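Local coordinates for cellulose-binding protein (Saccharophagus degradans, PDB 2YHG) that may hydrolyse N- or O-glycosidic bonds in carbohydrate metabolism, this part of the longer polysaccharide-binding protein joining a nucleoside hydrolase-like domain to a smaller C-terminal one, at residues Gly27-Val31 with Lys140-Pro145; Tyr86-Tyr90 with Phe100-Leu106; Ser131-Ile135 with Gln159-Val164; Met264-Gly268 with Trp307-Ile311. One frame throughout, in Å; residues are numbered along the deposited sequence.

Interaction 1: residues Gly27-Val31 with Lys140-Pro145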
loop_
_atom_site.group_PDB
_atom_site.type_symbol
_atom_site.label_atom_id
_atom_site.label_comp_id
_atom_site.label_asym_id
_atom_site.label_seq_id
_atom_site.Cartn_x
_atom_site.Cartn_y
_atom_site.Cartn_z
ATOM N N GLY A 27 2.000 -7.046 -12.559
ATOM C CA GLY A 27 0.714 -6.902 -11.810
ATOM C C GLY A 27 0.907 -6.887 -10.301
ATOM O O GLY A 27 -0.055 -7.065 -9.560
ATOM N N ARG A 28 2.154 -6.712 -9.850
ATOM C CA ARG A 28 2.438 -6.636 -8.425
ATOM C C ARG A 28 3.489 -5.582 -8.183
ATOM O O ARG A 28 4.425 -5.432 -8.971
ATOM C CB ARG A 28 2.939 -7.987 -7.894
ATOM C CG ARG A 28 1.950 -9.145 -7.973
ATOM C CD ARG A 28 2.602 -10.437 -7.485
ATOM N NE ARG A 28 1.607 -11.493 -7.274
ATOM C CZ ARG A 28 1.368 -12.499 -8.083
ATOM N NH1 ARG A 28 1.971 -12.575 -9.256
ATOM N NH2 ARG A 28 0.502 -13.427 -7.710
ATOM N N TYR A 29 3.397 -4.959 -7.023
ATOM C CA TYR A 29 4.412 -4.040 -6.557
ATOM C C TYR A 29 5.317 -4.718 -5.526
ATOM O O TYR A 29 4.918 -5.628 -4.807
ATOM C CB TYR A 29 3.732 -2.773 -5.968
ATOM C CG TYR A 29 2.904 -2.013 -7.004
ATOM C CD1 TYR A 29 3.443 -1.538 -8.188
ATOM C CD2 TYR A 29 1.559 -1.817 -6.811
ATOM C CE1 TYR A 29 2.633 -0.870 -9.131
ATOM C CE2 TYR A 29 0.776 -1.146 -7.696
ATOM C CZ TYR A 29 1.310 -0.654 -8.852
ATOM O OH TYR A 29 0.484 0.038 -9.744
ATOM N N ARG A 30 6.536 -4.190 -5.437
ATOM C CA ARG A 30 7.559 -4.685 -4.524
ATOM C C ARG A 30 7.510 -3.862 -3.252
ATOM O O ARG A 30 7.634 -2.635 -3.309
ATOM C CB ARG A 30 8.928 -4.535 -5.167
ATOM C CG ARG A 30 9.099 -5.280 -6.505
ATOM C CD ARG A 30 10.431 -4.978 -7.146
ATOM N NE ARG A 30 11.531 -5.447 -6.313
ATOM C CZ ARG A 30 12.787 -5.044 -6.445
ATOM N NH1 ARG A 30 13.099 -4.088 -7.335
ATOM N NH2 ARG A 30 13.720 -5.564 -5.688
ATOM N N VAL A 31 7.450 -4.535 -2.116
ATOM C CA VAL A 31 7.302 -3.830 -0.843
ATOM C C VAL A 31 8.133 -4.504 0.238
ATOM O O VAL A 31 8.161 -5.739 0.353
ATOM C CB VAL A 31 5.825 -3.759 -0.404
ATOM C CG1 VAL A 31 5.687 -2.874 0.855
ATOM C CG2 VAL A 31 4.934 -3.220 -1.489
ATOM N N LYS A 140 18.726 -4.906 -6.976
ATOM C CA LYS A 140 18.333 -6.035 -7.811
ATOM C C LYS A 140 17.943 -5.554 -9.205
ATOM O O LYS A 140 17.298 -4.514 -9.367
ATOM C CB LYS A 140 17.177 -6.777 -7.146
ATOM C CG LYS A 140 16.815 -8.110 -7.712
ATOM C CD LYS A 140 15.711 -8.791 -6.907
ATOM C CE LYS A 140 15.354 -10.156 -7.424
ATOM N NZ LYS A 140 14.177 -10.706 -6.727
ATOM N N ASP A 141 18.193 -6.419 -10.180
ATOM C CA ASP A 141 17.893 -6.157 -11.588
ATOM C C ASP A 141 16.440 -6.447 -11.905
ATOM O O ASP A 141 16.115 -7.086 -12.897
ATOM C CB ASP A 141 18.829 -6.939 -12.530
ATOM C CG ASP A 141 18.545 -8.414 -12.522
ATOM O OD1 ASP A 141 18.050 -8.933 -11.494
ATOM O OD2 ASP A 141 18.835 -9.064 -13.553
ATOM N N ASP A 142 15.538 -5.880 -11.116
ATOM C CA ASP A 142 14.113 -5.890 -11.387
ATOM C C ASP A 142 13.761 -4.445 -11.735
ATOM O O ASP A 142 14.043 -3.552 -10.946
ATOM C CB ASP A 142 13.425 -6.384 -10.103
ATOM C CG ASP A 142 11.950 -6.625 -10.263
ATOM O OD1 ASP A 142 11.259 -5.860 -10.958
ATOM O OD2 ASP A 142 11.422 -7.509 -9.513
ATOM N N PRO A 143 13.109 -4.180 -12.875
ATOM C CA PRO A 143 12.833 -2.786 -13.271
ATOM C C PRO A 143 11.822 -2.086 -12.377
ATOM O O PRO A 143 11.676 -0.862 -12.449
ATOM C CB PRO A 143 12.292 -2.916 -14.705
ATOM C CG PRO A 143 11.718 -4.279 -14.742
ATOM C CD PRO A 143 12.699 -5.111 -13.938
ATOM N N ARG A 144 11.073 -2.865 -11.601
ATOM C CA ARG A 144 10.103 -2.279 -10.730
ATOM C C ARG A 144 10.815 -1.601 -9.551
ATOM O O ARG A 144 11.732 -2.170 -8.969
ATOM C CB ARG A 144 9.188 -3.358 -10.189
ATOM C CG ARG A 144 8.262 -3.991 -11.246
ATOM C CD ARG A 144 7.477 -5.119 -10.637
ATOM N NE ARG A 144 8.341 -6.175 -10.123
ATOM C CZ ARG A 144 7.931 -7.130 -9.306
ATOM N NH1 ARG A 144 6.663 -7.161 -8.910
ATOM N NH2 ARG A 144 8.777 -8.046 -8.883
ATOM N N PRO A 145 10.335 -0.444 -9.133
ATOM C CA PRO A 145 10.875 0.181 -7.941
ATOM C C PRO A 145 10.494 -0.617 -6.702
ATOM O O PRO A 145 9.615 -1.470 -6.742
ATOM C CB PRO A 145 10.215 1.554 -7.955
ATOM C CG PRO A 145 9.023 1.427 -8.796
ATOM C CD PRO A 145 9.268 0.342 -9.761
HETATM O O HOH W 1 6.979 -1.839 -7.336
HETATM O O HOH W 2 15.599 -2.689 -8.007
#
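Arg28 meets Arg144 where strand 30-35 enters the parallel sheet of the nucleoside hydrolase-like domain, beside the loop leading from helix 129-139 into neighbouring strand 146-150. Arg28 takes part mainly through its carbonyl: O accepts from Arg144 NH1 at 2.8 Å; it lies in the plane of that guanidinium, while the nitrogen comes from well above the carbonyl plane. Arg144 NH1 also bridges to Asp58. The Arg28 guanidinium leads off to the carbonyl of Asn55. Tyr29 turns away and packs on Met251 and Pro254. Arg30 carries the rest. A bend at chi3 (63°) lays its guanidinium along the Asp142 carboxylate, the planes stacked and only 5° apart. No N-H of Arg30 points at the acid, so the Arg30 NE to Asp142 OD2 bridge, 3.8 Å, is long and purely electrostatic; NE also pairs with Glu60. At the guanidinium edge, Arg30 NH1 donates to Arg144 O at 2.9 Å. Arg30 CG sits over the centre of the Arg144 guanidinium, 3.6 Å from its CZ. Asp142 fixes that group's rotation side-on, taking Arg144 NE on OD1 and NH2 on OD2, while Arg144 N reaches OD1 in an Asx turn. One water accepts from Arg30 N and donates to Pro145 O at 2.7 Å.

Interaction 2: residues Tyr86-Tyr90 with Phe100-Leu106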
loop_
_atom_site.group_PDB
_atom_site.type_symbol
_atom_site.label_atom_id
_atom_site.label_comp_id
_atom_site.label_asym_id
_atom_site.label_seq_id
_atom_site.Cartn_x
_atom_site.Cartn_y
_atom_site.Cartn_z
ATOM N N TYR A 86 0.786 -18.142 9.890
ATOM C CA TYR A 86 0.697 -18.135 8.435
ATOM C C TYR A 86 0.982 -19.518 7.855
ATOM O O TYR A 86 0.276 -19.959 6.940
ATOM C CB TYR A 86 1.637 -17.105 7.828
ATOM C CG TYR A 86 1.608 -17.081 6.317
ATOM C CD1 TYR A 86 0.639 -16.376 5.636
ATOM C CD2 TYR A 86 2.575 -17.749 5.572
ATOM C CE1 TYR A 86 0.638 -16.315 4.241
ATOM C CE2 TYR A 86 2.563 -17.729 4.170
ATOM C CZ TYR A 86 1.605 -16.982 3.523
ATOM O OH TYR A 86 1.615 -16.862 2.162
ATOM N N SER A 87 1.971 -20.198 8.402
ATOM C CA SER A 87 2.298 -21.512 7.885
ATOM C C SER A 87 1.125 -22.486 8.055
ATOM O O SER A 87 0.927 -23.394 7.234
ATOM C CB SER A 87 3.575 -22.053 8.515
ATOM O OG SER A 87 3.352 -22.530 9.832
ATOM N N GLN A 88 0.320 -22.309 9.091
ATOM C CA GLN A 88 -0.864 -23.141 9.271
ATOM C C GLN A 88 -1.997 -22.786 8.307
ATOM O O GLN A 88 -2.749 -23.664 7.902
ATOM C CB GLN A 88 -1.357 -23.040 10.714
ATOM C CG GLN A 88 -0.348 -23.532 11.732
ATOM C CD GLN A 88 -0.746 -23.197 13.157
ATOM O OE1 GLN A 88 -1.869 -23.492 13.577
ATOM N NE2 GLN A 88 0.068 -22.394 13.820
ATOM N N ALA A 89 -2.087 -21.512 7.922
ATOM C CA ALA A 89 -3.130 -21.019 7.012
ATOM C C ALA A 89 -2.766 -21.228 5.536
ATOM O O ALA A 89 -3.633 -21.272 4.667
ATOM C CB ALA A 89 -3.399 -19.539 7.265
ATOM N N TYR A 90 -1.483 -21.285 5.251
ATOM C CA TYR A 90 -0.969 -21.283 3.884
ATOM C C TYR A 90 -1.542 -22.394 2.984
ATOM O O TYR A 90 -1.875 -22.118 1.842
ATOM C CB TYR A 90 0.549 -21.343 3.907
ATOM C CG TYR A 90 1.187 -21.545 2.554
ATOM C CD1 TYR A 90 1.306 -20.508 1.639
ATOM C CD2 TYR A 90 1.634 -22.795 2.171
ATOM C CE1 TYR A 90 1.866 -20.730 0.370
ATOM C CE2 TYR A 90 2.151 -23.024 0.916
ATOM C CZ TYR A 90 2.248 -22.006 0.013
ATOM O OH TYR A 90 2.790 -22.246 -1.230
ATOM N N PHE A 100 0.641 -16.787 -3.343
ATOM C CA PHE A 100 0.978 -16.589 -1.924
ATOM C C PHE A 100 2.420 -16.975 -1.704
ATOM O O PHE A 100 2.852 -18.022 -2.180
ATOM C CB PHE A 100 0.040 -17.393 -0.999
ATOM C CG PHE A 100 -1.248 -16.674 -0.689
ATOM C CD1 PHE A 100 -1.268 -15.633 0.241
ATOM C CD2 PHE A 100 -2.424 -16.983 -1.349
ATOM C CE1 PHE A 100 -2.395 -14.949 0.487
ATOM C CE2 PHE A 100 -3.601 -16.321 -1.032
ATOM C CZ PHE A 100 -3.570 -15.241 -0.155
ATOM N N PRO A 101 3.170 -16.163 -0.969
ATOM C CA PRO A 101 4.554 -16.535 -0.702
ATOM C C PRO A 101 4.646 -17.760 0.217
ATOM O O PRO A 101 3.809 -17.940 1.099
ATOM C CB PRO A 101 5.117 -15.285 -0.008
ATOM C CG PRO A 101 3.933 -14.581 0.555
ATOM C CD PRO A 101 2.800 -14.860 -0.379
ATOM N N THR A 102 5.651 -18.608 0.011
ATOM C CA THR A 102 5.766 -19.777 0.857
ATOM C C THR A 102 6.163 -19.363 2.276
ATOM O O THR A 102 6.862 -18.377 2.473
ATOM C CB THR A 102 6.759 -20.797 0.309
ATOM O OG1 THR A 102 8.062 -20.227 0.390
ATOM C CG2 THR A 102 6.437 -21.216 -1.123
ATOM N N PRO A 103 5.792 -20.186 3.254
ATOM C CA PRO A 103 6.267 -19.955 4.599
ATOM C C PRO A 103 7.776 -19.907 4.696
ATOM O O PRO A 103 8.320 -19.013 5.369
ATOM C CB PRO A 103 5.684 -21.129 5.385
ATOM C CG PRO A 103 4.402 -21.452 4.671
ATOM C CD PRO A 103 4.786 -21.272 3.214
ATOM N N ALA A 104 8.470 -20.746 3.939
ATOM C CA ALA A 104 9.909 -20.738 3.979
ATOM C C ALA A 104 10.475 -19.413 3.447
ATOM O O ALA A 104 11.467 -18.903 3.965
ATOM C CB ALA A 104 10.499 -21.936 3.195
ATOM N N TYR A 105 9.906 -18.917 2.357
ATOM C CA TYR A 105 10.358 -17.644 1.827
ATOM C C TYR A 105 10.158 -16.513 2.846
ATOM O O TYR A 105 11.054 -15.705 3.079
ATOM C CB TYR A 105 9.669 -17.323 0.517
ATOM C CG TYR A 105 9.987 -15.928 0.050
ATOM C CD1 TYR A 105 11.245 -15.592 -0.397
ATOM C CD2 TYR A 105 9.045 -14.921 0.189
ATOM C CE1 TYR A 105 11.538 -14.277 -0.744
ATOM C CE2 TYR A 105 9.320 -13.609 -0.170
ATOM C CZ TYR A 105 10.566 -13.289 -0.605
ATOM O OH TYR A 105 10.833 -11.997 -0.993
ATOM N N LEU A 106 8.992 -16.472 3.473
ATOM C CA LEU A 106 8.734 -15.421 4.454
ATOM C C LEU A 106 9.678 -15.518 5.631
ATOM O O LEU A 106 10.176 -14.502 6.103
ATOM C CB LEU A 106 7.301 -15.452 4.945
ATOM C CG LEU A 106 6.260 -15.084 3.903
ATOM C CD1 LEU A 106 4.879 -15.088 4.538
ATOM C CD2 LEU A 106 6.521 -13.754 3.216
HETATM O O HOH W 3 2.612 -20.497 -3.146
#
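Pro103 pushes its ring into a hollow on the side of helix 77-93, bounded by Ser87, Tyr86 and Tyr90. It is the first residue of the short helix 103-108, whose N-cap is Thr102: OG1 of Thr102 accepts from Tyr105 N. The contact is thus a capped helix start packed on the side of a longer helix, in the nucleoside hydrolase-like domain. The floor of the hollow is Ser87 CA, 3.8 Å from Pro103 CG. One wall is the Tyr90 ring, with Pro103 CD almost squarely above its centre, a CH-pi contact 3.6 Å from the centroid. Both tyrosines hold CG anti to the backbone N (chi1 179° for Tyr86, 172° for Tyr90), and one helical turn apart they reach out to the incoming chain as two prongs. Tyr86 offers a face to a second bump: Leu106 CD1 lies over it, displaced toward the rim and 3.5 Å from CE2, the two side chains crossing near a right angle. Leu51 of helix 42-52 packs against both of them. The Pro101 carbonyl fits between the prongs, its O taking the Tyr86 hydroxyl at 2.7 Å on a lone pair and touching Tyr90 CE1. Beyond it, a water links the outer prong back to the chain, 2.6 Å from Tyr90 OH and donating to Phe100 O at 2.7 Å.

Interaction 3: residues Ser131-Ile135 with Gln159-Val164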
loop_
_atom_site.group_PDB
_atom_site.type_symbol
_atom_site.label_atom_id
_atom_site.label_comp_id
_atom_site.label_asym_id
_atom_site.label_seq_id
_atom_site.Cartn_x
_atom_site.Cartn_y
_atom_site.Cartn_z
ATOM N N SER A 131 18.847 -3.428 6.992
ATOM C CA SER A 131 19.361 -2.374 6.151
ATOM C C SER A 131 20.042 -2.975 4.932
ATOM O O SER A 131 19.877 -2.496 3.826
ATOM C CB SER A 131 20.257 -1.399 6.934
ATOM O OG SER A 131 21.439 -1.991 7.418
ATOM N N ASN A 132 20.813 -4.028 5.152
ATOM C CA ASN A 132 21.449 -4.688 4.018
ATOM C C ASN A 132 20.410 -5.308 3.091
ATOM O O ASN A 132 20.636 -5.321 1.867
ATOM C CB ASN A 132 22.429 -5.766 4.499
ATOM C CG ASN A 132 23.703 -5.204 5.063
ATOM O OD1 ASN A 132 24.054 -4.043 4.819
ATOM N ND2 ASN A 132 24.415 -6.024 5.825
ATOM N N LEU A 133 19.314 -5.829 3.613
ATOM C CA LEU A 133 18.252 -6.394 2.790
ATOM C C LEU A 133 17.669 -5.324 1.871
ATOM O O LEU A 133 17.428 -5.564 0.680
ATOM C CB LEU A 133 17.185 -7.025 3.707
ATOM C CG LEU A 133 15.951 -7.666 3.043
ATOM C CD1 LEU A 133 15.238 -8.529 4.044
ATOM C CD2 LEU A 133 14.935 -6.614 2.534
ATOM N N ILE A 134 17.445 -4.116 2.389
ATOM C CA ILE A 134 16.959 -3.038 1.595
ATOM C C ILE A 134 17.934 -2.712 0.474
ATOM O O ILE A 134 17.535 -2.500 -0.674
ATOM C CB ILE A 134 16.609 -1.808 2.464
ATOM C CG1 ILE A 134 15.444 -2.119 3.372
ATOM C CG2 ILE A 134 16.343 -0.590 1.608
ATOM C CD1 ILE A 134 15.244 -1.116 4.486
ATOM N N ILE A 135 19.219 -2.575 0.795
ATOM C CA ILE A 135 20.216 -2.302 -0.243
ATOM C C ILE A 135 20.136 -3.350 -1.366
ATOM O O ILE A 135 20.120 -3.012 -2.551
ATOM C CB ILE A 135 21.635 -2.221 0.326
ATOM C CG1 ILE A 135 21.755 -1.051 1.322
ATOM C CG2 ILE A 135 22.664 -2.082 -0.790
ATOM C CD1 ILE A 135 23.076 -0.988 2.032
ATOM N N GLN A 159 19.684 3.822 7.360
ATOM C CA GLN A 159 20.990 3.156 7.435
ATOM C C GLN A 159 21.382 2.627 6.040
ATOM O O GLN A 159 22.545 2.727 5.636
ATOM C CB GLN A 159 20.978 2.018 8.440
ATOM C CG GLN A 159 22.275 1.232 8.492
ATOM C CD GLN A 159 23.444 2.044 9.016
ATOM O OE1 GLN A 159 23.261 3.075 9.644
ATOM N NE2 GLN A 159 24.689 1.588 8.750
ATOM N N ALA A 160 20.427 2.061 5.312
ATOM C CA ALA A 160 20.686 1.564 3.950
ATOM C C ALA A 160 21.193 2.710 3.069
ATOM O O ALA A 160 22.209 2.589 2.379
ATOM C CB ALA A 160 19.418 0.974 3.378
ATOM N N VAL A 161 20.450 3.809 3.040
ATOM C CA VAL A 161 20.830 4.948 2.194
ATOM C C VAL A 161 22.164 5.551 2.654
ATOM O O VAL A 161 23.015 5.877 1.824
ATOM C CB VAL A 161 19.684 6.006 2.180
ATOM C CG1 VAL A 161 20.156 7.289 1.506
ATOM C CG2 VAL A 161 18.444 5.457 1.537
ATOM N N TRP A 162 22.364 5.678 3.963
ATOM C CA TRP A 162 23.601 6.199 4.496
ATOM C C TRP A 162 24.783 5.355 4.026
ATOM O O TRP A 162 25.825 5.892 3.613
ATOM C CB TRP A 162 23.557 6.276 6.030
ATOM C CG TRP A 162 24.787 6.852 6.601
ATOM C CD1 TRP A 162 25.056 8.180 6.795
ATOM C CD2 TRP A 162 25.961 6.152 6.980
ATOM N NE1 TRP A 162 26.324 8.341 7.252
ATOM C CE2 TRP A 162 26.909 7.114 7.386
ATOM C CE3 TRP A 162 26.313 4.814 7.005
ATOM C CZ2 TRP A 162 28.198 6.782 7.782
ATOM C CZ3 TRP A 162 27.604 4.490 7.388
ATOM C CH2 TRP A 162 28.531 5.469 7.729
ATOM N N LYS A 163 24.636 4.045 4.088
ATOM C CA LYS A 163 25.730 3.175 3.687
ATOM C C LYS A 163 26.028 3.348 2.190
ATOM O O LYS A 163 27.194 3.413 1.793
ATOM C CB LYS A 163 25.412 1.711 4.003
ATOM C CG LYS A 163 26.482 0.732 3.456
ATOM C CD LYS A 163 26.167 -0.678 3.866
ATOM C CE LYS A 163 27.220 -1.644 3.425
ATOM N NZ LYS A 163 26.871 -3.011 3.925
ATOM N N VAL A 164 25.004 3.405 1.356
ATOM C CA VAL A 164 25.200 3.630 -0.071
ATOM C C VAL A 164 25.887 4.980 -0.319
ATOM O O VAL A 164 26.880 5.057 -1.079
ATOM C CB VAL A 164 23.851 3.517 -0.813
ATOM C CG1 VAL A 164 23.965 3.973 -2.253
ATOM C CG2 VAL A 164 23.334 2.106 -0.746
#
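Ala160 points its methyl straight at the opposing helix, into a shallow pocket made by one turn of 131-135. Its CB rests 3.5 Å from Ser131 O, with Ile134 CG2 on one flank and Ile135 CG1, 3.7 Å from that same CB, on another. The small residue lets the helices come close here, the CA atoms of Ser131 and Ala160 being 4.7 Å apart. Ile135 runs the other way: with CG1 anti to its carbonyl carbon (chi1 -63°) and the chain extended beyond it, CD1 reaches across the neighbouring helix, close to Ala160 O and against the aliphatic part of Lys163. The two side chains cross at about a right angle, with Ile135 CD1 3.6 Å from Lys163 CD. Val164 CG2 touches Ile135 from the next turn.

The helices, 129-139 and 155-167, stand on either side of strand 146-150 in the chain, and the second belongs to the beta-alpha-beta crossover from that strand to parallel strand 180-185. The segments cross at -65°, their axes 8.5 Å apart, while Ile134 also packs on Ile32 of strand 30-35.

Asn132 and Lys163 meet where the contact is more open. Lys163 stretches out fully and NZ donates a hydrogen bond to Asn132 OD1 at 3.1 Å, tilted 35° from the amide plane; the same ammonium forms a salt bridge with Asp127. Buried Gln159 lays its CG 3.5 Å from Ser131 OG, a buried hydroxyl satisfied by Ser128 N, and its amide bonds to Gly123 N and the other carboxylate oxygen of Asp127.

Interaction 4: residues Met264-Gly268 with Trp307-Ile311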
loop_
_atom_site.group_PDB
_atom_site.type_symbol
_atom_site.label_atom_id
_atom_site.label_comp_id
_atom_site.label_asym_id
_atom_site.label_seq_id
_atom_site.Cartn_x
_atom_site.Cartn_y
_atom_site.Cartn_z
ATOM N N MET A 264 -2.719 10.014 -7.288
ATOM C CA MET A 264 -3.836 9.292 -7.889
ATOM C C MET A 264 -4.968 9.013 -6.928
ATOM O O MET A 264 -6.132 8.952 -7.346
ATOM C CB MET A 264 -3.402 7.977 -8.539
ATOM C CG MET A 264 -2.726 8.165 -9.884
ATOM S SD MET A 264 -2.783 6.613 -10.812
ATOM C CE MET A 264 -1.898 7.062 -12.294
ATOM N N GLY A 265 -4.657 8.712 -5.677
ATOM C CA GLY A 265 -5.663 8.215 -4.749
ATOM C C GLY A 265 -5.864 6.718 -4.874
ATOM O O GLY A 265 -5.649 6.117 -5.930
ATOM N N GLY A 266 -6.238 6.105 -3.755
ATOM C CA GLY A 266 -6.380 4.672 -3.659
ATOM C C GLY A 266 -6.461 4.298 -2.207
ATOM O O GLY A 266 -6.675 5.147 -1.352
ATOM N N TRP A 267 -6.359 3.014 -1.913
ATOM C CA TRP A 267 -6.625 2.538 -0.565
ATOM C C TRP A 267 -5.604 2.988 0.471
ATOM O O TRP A 267 -5.871 2.850 1.671
ATOM C CB TRP A 267 -6.740 1.034 -0.553
ATOM C CG TRP A 267 -7.906 0.385 -1.201
ATOM C CD1 TRP A 267 -8.865 0.946 -1.989
ATOM C CD2 TRP A 267 -8.226 -0.997 -1.067
ATOM N NE1 TRP A 267 -9.792 -0.020 -2.342
ATOM C CE2 TRP A 267 -9.420 -1.216 -1.774
ATOM C CE3 TRP A 267 -7.629 -2.065 -0.391
ATOM C CZ2 TRP A 267 -10.038 -2.458 -1.834
ATOM C CZ3 TRP A 267 -8.250 -3.294 -0.435
ATOM C CH2 TRP A 267 -9.457 -3.484 -1.141
ATOM N N GLY A 268 -4.453 3.505 0.054
ATOM C CA GLY A 268 -3.521 4.126 0.979
ATOM C C GLY A 268 -3.641 5.633 1.089
ATOM O O GLY A 268 -2.818 6.269 1.763
ATOM N N TRP A 307 -13.006 4.256 0.514
ATOM C CA TRP A 307 -12.788 2.903 0.054
ATOM C C TRP A 307 -13.156 1.827 1.094
ATOM O O TRP A 307 -12.983 0.658 0.840
ATOM C CB TRP A 307 -11.310 2.725 -0.301
ATOM C CG TRP A 307 -10.762 3.779 -1.238
ATOM C CD1 TRP A 307 -9.887 4.763 -0.905
ATOM C CD2 TRP A 307 -11.058 3.970 -2.632
ATOM N NE1 TRP A 307 -9.629 5.566 -1.979
ATOM C CE2 TRP A 307 -10.343 5.106 -3.055
ATOM C CE3 TRP A 307 -11.869 3.300 -3.550
ATOM C CZ2 TRP A 307 -10.375 5.559 -4.366
ATOM C CZ3 TRP A 307 -11.891 3.752 -4.853
ATOM C CH2 TRP A 307 -11.167 4.882 -5.240
ATOM N N SER A 308 -13.626 2.234 2.266
ATOM C CA SER A 308 -13.740 1.356 3.420
ATOM C C SER A 308 -14.565 0.101 3.151
ATOM O O SER A 308 -14.216 -0.970 3.626
ATOM C CB SER A 308 -14.312 2.107 4.636
ATOM O OG SER A 308 -13.279 2.797 5.342
ATOM N N THR A 309 -15.705 0.224 2.466
ATOM C CA THR A 309 -16.525 -0.973 2.280
ATOM C C THR A 309 -15.727 -2.041 1.550
ATOM O O THR A 309 -15.767 -3.236 1.912
ATOM C CB THR A 309 -17.815 -0.650 1.560
ATOM O OG1 THR A 309 -18.574 0.221 2.389
ATOM C CG2 THR A 309 -18.622 -1.920 1.277
ATOM N N ALA A 310 -15.051 -1.647 0.466
ATOM C CA ALA A 310 -14.252 -2.589 -0.296
ATOM C C ALA A 310 -13.134 -3.184 0.557
ATOM O O ALA A 310 -12.849 -4.368 0.498
ATOM C CB ALA A 310 -13.705 -1.942 -1.553
ATOM N N ILE A 311 -12.458 -2.326 1.319
ATOM C CA ILE A 311 -11.368 -2.741 2.194
ATOM C C ILE A 311 -11.854 -3.782 3.204
ATOM O O ILE A 311 -11.223 -4.831 3.391
ATOM C CB ILE A 311 -10.751 -1.537 2.936
ATOM C CG1 ILE A 311 -10.032 -0.604 1.951
ATOM C CG2 ILE A 311 -9.848 -1.990 4.067
ATOM C CD1 ILE A 311 -9.625 0.743 2.541
#
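This is a buried aromatic and aliphatic contact in which the start of helix 308-323 covers a loop, 264-268, that lies between helix 246-249 and strand 273-276. Trp267 carries most of it. Ile311 CG1 stands over the middle of one indole face, a CH-pi contact 3.7 Å from the centroid of the six-membered ring, and the two side chains slide past each other in opposite directions. Ala310 CB adds a touch at Trp267 CZ2, 3.7 Å away. At its other end the indole brings CD1 up to Trp307, 3.5 Å from both CB and CG. The two five-membered rings meet obliquely, planes 42° apart. Trp307 NE1 comes within 3.0 Å of Gly266 O, but the angle is too poor for a hydrogen bond.

Gly266 and Ser303 belong to a magnesium site, with the Trp307 side chain about 3 Å from the ion, and Trp267 lies about 3 Å from a bound buffer molecule. Trp267 NE1 is hydrogen-bonded to the hydroxyl of Tyr429, on strand 427-436 of the C-terminal sheet. Cohesion across the contact itself therefore rests on dispersion and CH-pi packing, the Trp267 N-H being spent on Tyr429 rather than across the contact.

From the N terminus, 27-31 leads into strand 30-35 and waits until 140-145 closes interaction 1, a loop of 108 intervening residues that sets the start of one sheet strand beside the approach to its neighbour. Interaction 2 is nested inside that loop, closing a link of nine residues between helices 77-93 and 103-108. Interaction 3 crosses interaction 1: it opens at 131-135 within the loop and closes at 159-164 beyond it, joining successive helices around strand 146-150. Interaction 4 comes later, in series with the rest; 264-268 and 307-311 close a loop of 38 intervening residues and bring a loop to helix 308-323 beside the C-terminal sheet. Its centre lies about 31 Å from that of interaction 3.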